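Local atomic coordinates of NEQ011 (Nanoarchaeum equitans Kin4-M, PDB entry 6GQ8), a protein that probably reduces superoxide at a mononuclear iron centre, as a neelaredoxin-type superoxide reductase of the desulfoferrodoxin family. Residues S40-W45 against K66-Y71; D47-P52 against P57-R62. All coordinates share one frame; numbering follows the deposited sequence.

Interaction 1. Residues S40-W45 against K66-Y71; sequences SHHIQW and KAHGEY. With FE (Fe (III) ion), chain E.
The imidazole of His42 lies flat on the imidazole of His68. Their centroids are 3.4 Å apart and the planes differ by 10°, so this is a true face-to-face stack. CD2 of each ring sits over the centre of the other. The closest atoms are His42 CD2 and His68 NE2, at 3.2 Å. His42 is set for this by a chi1 of 56°, which places CG between the backbone N and the carbonyl carbon. His68 adds a CH-pi contact, with its CB off-centre over the same His42 face. The two NE2 atoms come near each other, but the angle is poor and they share no hydrogen bond. The polar bonds are made at ND1. His42 ND1 bonds to the carbonyl of Glu38 and His68 ND1 to OD1 of Asn37. These bonds limit the turning of both rings and tie the stack to the loop between the iron ligands His35 and His41.

Beyond the rings the contact is loose. Ile43 O approaches His68 CE1 at 3.5 Å. On the far side of His68 the chain turns through the partly exposed Gly69. Here His68 N gives a nearly straight bond of 2.8 Å to the syn lone pair of Glu70 OE1. At the other end, Ser40 is exposed and points away from 66-71. His41 also turns away, and its NE2 binds iron at 2.3 Å, with His10, His35, Cys97 and His100 completing the site. The stack is not part of the metal site itself, but it probably helps hold the loop that carries His35 and His41. Ile43 packs its side chain on His35 and Cys97.

Residues 40-45 lead into strand 43-52, where Gln44 bonds through its backbone to Tyr96 of strand 89-97 and to Phe65 of strand 58-65. Residues 66-71 belong to the loop that leaves strand 58-65 for strand 74-84.

Interaction 2. Residues D47-P52 against P57-R62; sequences DLYFEP and PTHIAR
Asp47 OD1 is gripped by two side chains of the facing strand. Arg62 NE donates to its syn lone pair at 2.8 Å, and His59 NE2 adds a weak bond of 3.1 Å. Arg62 NH2 meets Asp47 OD2 at 3.0 Å. The salt bridge is thus side-on and two-pronged, with the carboxylate and guanidinium planes 34° apart. The bend at chi3 of Arg62, -79°, helps bring this edge onto the acid. Arg62 NH1 pairs with Glu64 of the fourth subunit. A leucine in place of Arg62 would probably strip Asp47 of its two-pronged salt bridge, leaving among these residues the weak His59 bond, and take one basic partner from that Glu64.

The His59 ring stands nearly upright to the carboxylate, at 88°. One of its faces takes Tyr49 CE1 in an offset stack, 3.6 Å from His59 CG. Its ND1 bonds to Trp45 of the fourth subunit. On the opposite face of the sheet, Leu48 CB packs on Ala61 CB. Ile60 CG1 lies against Phe50 CB at 3.8 Å.

Leu48 O accepts from both Ile60 N, at 2.8 Å, and Ala61 N, at 3.3 Å. Two residues thus face one, and the register shifts before Tyr49 pairs with His59. This is a classic beta bulge in an antiparallel hairpin of the beta sandwich.

The two contacts lie on opposite sides of the chain's centre, about 24 Å apart between their own centres. Both use strand 43-52. Interaction 1 involves its entry and interaction 2 its later part. Residues 47-52 and 57-62 come between 40-45 and 66-71 in sequence, so the hairpin is nested inside the loop that interaction 1 closes. Strands 43-52 and 58-65 are neighbours in one sheet, and 66-71 follows directly from the second. One hairpin therefore links the iron end of the sandwich with its far end. Both contacts also touch the second subunit, so the same hairpin and its following loop contribute to the tetramer.

Interaction 1. Residues S40-W45 against K66-Y71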
ATOM      1  N   SER A  40      17.025   0.825  -9.625  1.00 42.66           N
ATOM      2  CA  SER A  40      17.761   0.410  -8.437  1.00 46.22           C
ATOM      3  C   SER A  40      17.992   1.546  -7.446  1.00 45.58           C
ATOM      4  O   SER A  40      18.724   1.356  -6.469  1.00 45.96           O
ATOM      5  CB  SER A  40      19.096  -0.223  -8.831  1.00 44.86           C
ATOM      6  OG  SER A  40      18.885  -1.391  -9.604  1.00 44.87           O
ATOM      7  N   HIS A  41      17.392   2.716  -7.670  1.00 43.17           N
ATOM      8  CA  HIS A  41      17.566   3.842  -6.752  1.00 43.35           C
ATOM      9  C   HIS A  41      16.441   4.835  -7.005  1.00 42.51           C
ATOM     10  O   HIS A  41      16.469   5.550  -8.012  1.00 43.67           O
ATOM     11  CB  HIS A  41      18.930   4.498  -6.941  1.00 46.16           C
ATOM     12  CG  HIS A  41      19.239   5.546  -5.918  1.00 47.27           C
ATOM     13  ND1 HIS A  41      20.244   6.475  -6.078  1.00 50.09           N
ATOM     14  CD2 HIS A  41      18.679   5.804  -4.711  1.00 46.98           C
ATOM     15  CE1 HIS A  41      20.285   7.266  -5.020  1.00 50.83           C
ATOM     16  NE2 HIS A  41      19.346   6.878  -4.174  1.00 48.51           N
ATOM     17  N   HIS A  42      15.469   4.891  -6.095  1.00 40.74           N
ATOM     18  CA  HIS A  42      14.334   5.786  -6.273  1.00 39.98           C
ATOM     19  C   HIS A  42      13.614   5.977  -4.947  1.00 38.72           C
ATOM     20  O   HIS A  42      13.777   5.193  -4.008  1.00 38.03           O
ATOM     21  CB  HIS A  42      13.357   5.255  -7.330  1.00 38.73           C
ATOM     22  CG  HIS A  42      12.848   3.873  -7.048  1.00 36.98           C
ATOM     23  ND1 HIS A  42      13.310   2.758  -7.711  1.00 37.28           N
ATOM     24  CD2 HIS A  42      11.917   3.429  -6.169  1.00 35.20           C
ATOM     25  CE1 HIS A  42      12.684   1.686  -7.258  1.00 35.83           C
ATOM     26  NE2 HIS A  42      11.832   2.066  -6.323  1.00 34.53           N
ATOM     27  N   ILE A  43      12.816   7.039  -4.888  1.00 38.68           N
ATOM     28  CA  ILE A  43      11.924   7.266  -3.759  1.00 37.52           C
ATOM     29  C   ILE A  43      10.664   6.450  -4.014  1.00 37.65           C
ATOM     30  O   ILE A  43       9.953   6.680  -4.997  1.00 34.96           O
ATOM     31  CB  ILE A  43      11.593   8.756  -3.593  1.00 38.75           C
ATOM     32  CG1 ILE A  43      12.874   9.594  -3.504  1.00 41.50           C
ATOM     33  CG2 ILE A  43      10.722   8.967  -2.360  1.00 37.84           C
ATOM     34  CD1 ILE A  43      13.757   9.267  -2.323  1.00 42.27           C
ATOM     35  N   GLN A  44      10.393   5.489  -3.136  1.00 34.00           N
ATOM     36  CA  GLN A  44       9.338   4.516  -3.390  1.00 36.73           C
ATOM     37  C   GLN A  44       7.985   4.954  -2.845  1.00 31.15           C
ATOM     38  O   GLN A  44       6.963   4.757  -3.511  1.00 30.27           O
ATOM     39  CB  GLN A  44       9.726   3.160  -2.795  1.00 37.39           C
ATOM     40  CG  GLN A  44       8.948   1.986  -3.364  1.00 41.49           C
ATOM     41  CD  GLN A  44       9.516   0.650  -2.915  1.00 46.95           C
ATOM     42  OE1 GLN A  44       9.254   0.195  -1.801  1.00 47.75           O
ATOM     43  NE2 GLN A  44      10.309   0.020  -3.779  1.00 45.52           N
ATOM     44  N   TRP A  45       7.944   5.540  -1.651  1.00 27.19           N
ATOM     45  CA  TRP A  45       6.662   5.873  -1.044  1.00 26.33           C
ATOM     46  C   TRP A  45       6.849   6.944   0.021  1.00 25.07           C
ATOM     47  O   TRP A  45       7.965   7.226   0.465  1.00 25.61           O
ATOM     48  CB  TRP A  45       5.991   4.631  -0.445  1.00 21.85           C
ATOM     49  CG  TRP A  45       6.844   3.852   0.520  1.00 19.68           C
ATOM     50  CD1 TRP A  45       7.576   2.726   0.246  1.00 22.95           C
ATOM     51  CD2 TRP A  45       7.041   4.127   1.911  1.00 20.57           C
ATOM     52  NE1 TRP A  45       8.213   2.289   1.381  1.00 23.50           N
ATOM     53  CE2 TRP A  45       7.897   3.127   2.418  1.00 22.41           C
ATOM     54  CE3 TRP A  45       6.565   5.114   2.784  1.00 24.90           C
ATOM     55  CZ2 TRP A  45       8.298   3.095   3.754  1.00 26.84           C
ATOM     56  CZ3 TRP A  45       6.963   5.080   4.108  1.00 23.43           C
ATOM     57  CH2 TRP A  45       7.822   4.077   4.579  1.00 26.80           C
ATOM     58  N   LYS A  66       5.024   4.360  -8.197  1.00 27.22           N
ATOM     59  CA  LYS A  66       5.162   2.985  -8.666  1.00 35.77           C
ATOM     60  C   LYS A  66       6.042   2.817  -9.897  1.00 34.66           C
ATOM     61  O   LYS A  66       6.603   1.731 -10.089  1.00 30.80           O
ATOM     62  CB  LYS A  66       3.781   2.391  -8.968  1.00 36.94           C
ATOM     63  CG  LYS A  66       2.923   2.147  -7.739  1.00 38.47           C
ATOM     64  CD  LYS A  66       3.592   1.155  -6.811  1.00 35.69           C
ATOM     65  CE  LYS A  66       2.584   0.335  -6.033  1.00 33.41           C
ATOM     66  NZ  LYS A  66       3.295  -0.656  -5.189  1.00 33.39           N
ATOM     67  N   ALA A  67       6.177   3.835 -10.742  1.00 29.89           N
ATOM     68  CA  ALA A  67       6.919   3.711 -11.990  1.00 31.52           C
ATOM     69  C   ALA A  67       8.308   4.320 -11.838  1.00 34.26           C
ATOM     70  O   ALA A  67       8.448   5.445 -11.346  1.00 31.74           O
ATOM     71  CB  ALA A  67       6.170   4.375 -13.144  1.00 33.43           C
ATOM     72  N   HIS A  68       9.326   3.580 -12.275  1.00 32.45           N
ATOM     73  CA  HIS A  68      10.717   3.997 -12.137  1.00 33.15           C
ATOM     74  C   HIS A  68      11.517   3.577 -13.362  1.00 38.52           C
ATOM     75  O   HIS A  68      12.661   3.123 -13.257  1.00 42.46           O
ATOM     76  CB  HIS A  68      11.341   3.428 -10.862  1.00 33.92           C
ATOM     77  CG  HIS A  68      10.518   3.658  -9.633  1.00 31.89           C
ATOM     78  ND1 HIS A  68      10.405   4.893  -9.034  1.00 30.01           N
ATOM     79  CD2 HIS A  68       9.768   2.808  -8.889  1.00 28.78           C
ATOM     80  CE1 HIS A  68       9.616   4.798  -7.977  1.00 33.16           C
ATOM     81  NE2 HIS A  68       9.219   3.543  -7.866  1.00 27.79           N
ATOM     82  N   GLY A  69      10.920   3.723 -14.542  1.00 36.52           N
ATOM     83  CA  GLY A  69      11.585   3.419 -15.797  1.00 44.62           C
ATOM     84  C   GLY A  69      10.863   2.420 -16.673  1.00 44.90           C
ATOM     85  O   GLY A  69      11.225   2.282 -17.852  1.00 43.84           O
ATOM     86  N   GLU A  70       9.855   1.722 -16.155  1.00 46.28           N
ATOM     87  CA  GLU A  70       9.103   0.764 -16.956  1.00 49.48           C
ATOM     88  C   GLU A  70       8.478   1.456 -18.158  1.00 48.51           C
ATOM     89  O   GLU A  70       7.634   2.345 -18.005  1.00 49.27           O
ATOM     90  CB  GLU A  70       8.025   0.094 -16.104  1.00 52.44           C
ATOM     91  CG  GLU A  70       8.565  -0.801 -14.994  1.00 55.95           C
ATOM     92  CD  GLU A  70       8.845  -0.049 -13.708  1.00 55.01           C
ATOM     93  OE1 GLU A  70       8.819   1.199 -13.727  1.00 52.48           O
ATOM     94  OE2 GLU A  70       9.092  -0.708 -12.677  1.00 56.39           O
ATOM     95  N   TYR A  71       8.901   1.046 -19.356  1.00 46.45           N
ATOM     96  CA  TYR A  71       8.455   1.656 -20.608  1.00 51.17           C
ATOM     97  C   TYR A  71       8.665   3.168 -20.599  1.00 49.93           C
ATOM     98  O   TYR A  71       7.876   3.923 -21.175  1.00 51.20           O
ATOM     99  CB  TYR A  71       6.991   1.304 -20.896  1.00 49.90           C
ATOM    100  CG  TYR A  71       6.723  -0.187 -20.933  1.00 50.98           C
ATOM    101  CD1 TYR A  71       7.165  -0.964 -21.995  1.00 52.00           C
ATOM    102  CD2 TYR A  71       6.030  -0.817 -19.905  1.00 50.92           C
ATOM    103  CE1 TYR A  71       6.927  -2.326 -22.035  1.00 53.72           C
ATOM    104  CE2 TYR A  71       5.788  -2.182 -19.936  1.00 51.10           C
ATOM    105  CZ  TYR A  71       6.239  -2.930 -21.005  1.00 53.17           C
ATOM    106  OH  TYR A  71       6.003  -4.287 -21.047  1.00 52.09           O
TER
HETATM  107 FE    FE E 201      18.771   7.982  -2.231  1.00 41.20          FE

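Interaction 2. Residues D47-P52 against P57-R62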
ATOM      1  N   ASP A  47       4.624   8.098   3.691  1.00 22.98           N
ATOM      2  CA  ASP A  47       3.519   8.002   4.636  1.00 26.10           C
ATOM      3  C   ASP A  47       3.320   9.355   5.303  1.00 27.80           C
ATOM      4  O   ASP A  47       4.290  10.021   5.676  1.00 31.52           O
ATOM      5  CB  ASP A  47       3.788   6.937   5.701  1.00 27.45           C
ATOM      6  CG  ASP A  47       3.388   5.545   5.256  1.00 30.19           C
ATOM      7  OD1 ASP A  47       2.433   5.423   4.465  1.00 31.43           O
ATOM      8  OD2 ASP A  47       4.026   4.569   5.710  1.00 33.40           O
ATOM      9  N   LEU A  48       2.060   9.766   5.444  1.00 29.05           N
ATOM     10  CA  LEU A  48       1.716  11.035   6.076  1.00 27.31           C
ATOM     11  C   LEU A  48       0.876  10.765   7.315  1.00 29.40           C
ATOM     12  O   LEU A  48      -0.174  10.120   7.227  1.00 29.80           O
ATOM     13  CB  LEU A  48       0.960  11.947   5.109  1.00 29.31           C
ATOM     14  CG  LEU A  48       0.478  13.282   5.685  1.00 35.46           C
ATOM     15  CD1 LEU A  48       1.651  14.202   5.997  1.00 35.62           C
ATOM     16  CD2 LEU A  48      -0.499  13.954   4.741  1.00 38.07           C
ATOM     17  N   TYR A  49       1.331  11.265   8.461  1.00 26.25           N
ATOM     18  CA  TYR A  49       0.605  11.140   9.714  1.00 30.07           C
ATOM     19  C   TYR A  49       0.263  12.520  10.258  1.00 32.28           C
ATOM     20  O   TYR A  49       0.936  13.512   9.959  1.00 35.95           O
ATOM     21  CB  TYR A  49       1.422  10.380  10.765  1.00 30.47           C
ATOM     22  CG  TYR A  49       1.857   8.990  10.350  1.00 31.25           C
ATOM     23  CD1 TYR A  49       1.109   7.871  10.702  1.00 29.17           C
ATOM     24  CD2 TYR A  49       3.025   8.795   9.629  1.00 31.02           C
ATOM     25  CE1 TYR A  49       1.509   6.596  10.333  1.00 29.32           C
ATOM     26  CE2 TYR A  49       3.435   7.526   9.256  1.00 27.87           C
ATOM     27  CZ  TYR A  49       2.673   6.432   9.612  1.00 29.76           C
ATOM     28  OH  TYR A  49       3.076   5.173   9.241  1.00 35.59           O
ATOM     29  N   PHE A  50      -0.793  12.574  11.066  1.00 36.01           N
ATOM     30  CA  PHE A  50      -1.110  13.748  11.869  1.00 34.74           C
ATOM     31  C   PHE A  50      -1.144  13.313  13.325  1.00 40.81           C
ATOM     32  O   PHE A  50      -1.890  12.396  13.683  1.00 36.08           O
ATOM     33  CB  PHE A  50      -2.442  14.379  11.461  1.00 35.85           C
ATOM     34  CG  PHE A  50      -2.870  15.513  12.354  1.00 42.14           C
ATOM     35  CD1 PHE A  50      -2.048  16.614  12.539  1.00 41.76           C
ATOM     36  CD2 PHE A  50      -4.094  15.483  13.002  1.00 41.59           C
ATOM     37  CE1 PHE A  50      -2.435  17.662  13.359  1.00 48.29           C
ATOM     38  CE2 PHE A  50      -4.490  16.530  13.821  1.00 49.75           C
ATOM     39  CZ  PHE A  50      -3.659  17.621  14.001  1.00 49.87           C
ATOM     40  N   GLU A  51      -0.317  13.949  14.152  1.00 38.80           N
ATOM     41  CA  GLU A  51      -0.272  13.663  15.581  1.00 46.57           C
ATOM     42  C   GLU A  51      -0.851  14.851  16.334  1.00 49.40           C
ATOM     43  O   GLU A  51      -0.129  15.812  16.637  1.00 49.60           O
ATOM     44  CB  GLU A  51       1.158  13.370  16.044  1.00 47.20           C
ATOM     45  CG  GLU A  51       1.243  12.924  17.494  1.00 52.34           C
ATOM     46  CD  GLU A  51       2.663  12.643  17.944  1.00 57.62           C
ATOM     47  OE1 GLU A  51       3.491  12.236  17.101  1.00 57.47           O
ATOM     48  OE2 GLU A  51       2.950  12.825  19.147  1.00 63.95           O
ATOM     49  N   PRO A  52      -2.146  14.846  16.647  1.00 56.11           N
ATOM     50  CA  PRO A  52      -2.705  15.937  17.450  1.00 60.78           C
ATOM     51  C   PRO A  52      -2.049  15.970  18.821  1.00 64.37           C
ATOM     52  O   PRO A  52      -1.693  14.933  19.385  1.00 64.54           O
ATOM     53  CB  PRO A  52      -4.197  15.594  17.538  1.00 61.90           C
ATOM     54  CG  PRO A  52      -4.283  14.135  17.230  1.00 59.69           C
ATOM     55  CD  PRO A  52      -3.146  13.818  16.313  1.00 55.57           C
ATOM     56  N   PRO A  57      -0.407   9.373  16.873  1.00 50.05           N
ATOM     57  CA  PRO A  57      -0.354   9.751  15.455  1.00 46.90           C
ATOM     58  C   PRO A  57      -1.409   8.999  14.658  1.00 44.47           C
ATOM     59  O   PRO A  57      -1.556   7.781  14.786  1.00 41.78           O
ATOM     60  CB  PRO A  57       1.067   9.356  15.031  1.00 47.91           C
ATOM     61  CG  PRO A  57       1.479   8.313  16.013  1.00 50.09           C
ATOM     62  CD  PRO A  57       0.825   8.694  17.309  1.00 52.64           C
ATOM     63  N   THR A  58      -2.155   9.738  13.843  1.00 40.80           N
ATOM     64  CA  THR A  58      -3.175   9.162  12.976  1.00 37.44           C
ATOM     65  C   THR A  58      -2.655   9.103  11.546  1.00 31.30           C
ATOM     66  O   THR A  58      -2.209  10.117  11.001  1.00 31.42           O
ATOM     67  CB  THR A  58      -4.469   9.974  13.035  1.00 37.04           C
ATOM     68  OG1 THR A  58      -5.040   9.874  14.346  1.00 42.66           O
ATOM     69  CG2 THR A  58      -5.465   9.471  12.001  1.00 36.48           C
ATOM     70  N   HIS A  59      -2.701   7.914  10.951  1.00 30.35           N
ATOM     71  CA  HIS A  59      -2.275   7.754   9.568  1.00 31.17           C
ATOM     72  C   HIS A  59      -3.277   8.440   8.650  1.00 29.25           C
ATOM     73  O   HIS A  59      -4.465   8.098   8.654  1.00 30.36           O
ATOM     74  CB  HIS A  59      -2.148   6.273   9.217  1.00 28.27           C
ATOM     75  CG  HIS A  59      -1.241   6.002   8.058  1.00 28.76           C
ATOM     76  ND1 HIS A  59      -0.862   4.728   7.692  1.00 29.77           N
ATOM     77  CD2 HIS A  59      -0.632   6.841   7.188  1.00 29.21           C
ATOM     78  CE1 HIS A  59      -0.060   4.794   6.644  1.00 28.42           C
ATOM     79  NE2 HIS A  59       0.100   6.065   6.322  1.00 28.40           N
ATOM     80  N   ILE A  60      -2.806   9.406   7.870  1.00 28.32           N
ATOM     81  CA  ILE A  60      -3.670  10.185   6.989  1.00 31.00           C
ATOM     82  C   ILE A  60      -3.647   9.647   5.566  1.00 28.82           C
ATOM     83  O   ILE A  60      -4.698   9.437   4.959  1.00 31.03           O
ATOM     84  CB  ILE A  60      -3.276  11.679   7.022  1.00 32.40           C
ATOM     85  CG1 ILE A  60      -3.439  12.258   8.432  1.00 31.37           C
ATOM     86  CG2 ILE A  60      -4.118  12.462   6.029  1.00 33.18           C
ATOM     87  CD1 ILE A  60      -4.856  12.187   8.971  1.00 32.79           C
ATOM     88  N   ALA A  61      -2.458   9.422   5.012  1.00 29.34           N
ATOM     89  CA  ALA A  61      -2.350   8.975   3.633  1.00 26.67           C
ATOM     90  C   ALA A  61      -1.115   8.104   3.463  1.00 25.22           C
ATOM     91  O   ALA A  61      -0.137   8.230   4.206  1.00 28.43           O
ATOM     92  CB  ALA A  61      -2.293  10.155   2.660  1.00 26.87           C
ATOM     93  N   ARG A  62      -1.185   7.204   2.485  1.00 24.82           N
ATOM     94  CA  ARG A  62      -0.043   6.418   2.031  1.00 24.08           C
ATOM     95  C   ARG A  62       0.018   6.523   0.514  1.00 24.13           C
ATOM     96  O   ARG A  62      -0.955   6.191  -0.170  1.00 29.98           O
ATOM     97  CB  ARG A  62      -0.168   4.960   2.486  1.00 25.12           C
ATOM     98  CG  ARG A  62       0.868   3.999   1.922  1.00 23.57           C
ATOM     99  CD  ARG A  62       0.898   2.691   2.724  1.00 28.13           C
ATOM    100  NE  ARG A  62       1.651   2.824   3.970  1.00 28.53           N
ATOM    101  CZ  ARG A  62       1.722   1.886   4.911  1.00 28.55           C
ATOM    102  NH1 ARG A  62       1.076   0.736   4.763  1.00 29.72           N
ATOM    103  NH2 ARG A  62       2.443   2.096   6.004  1.00 30.11           N
TER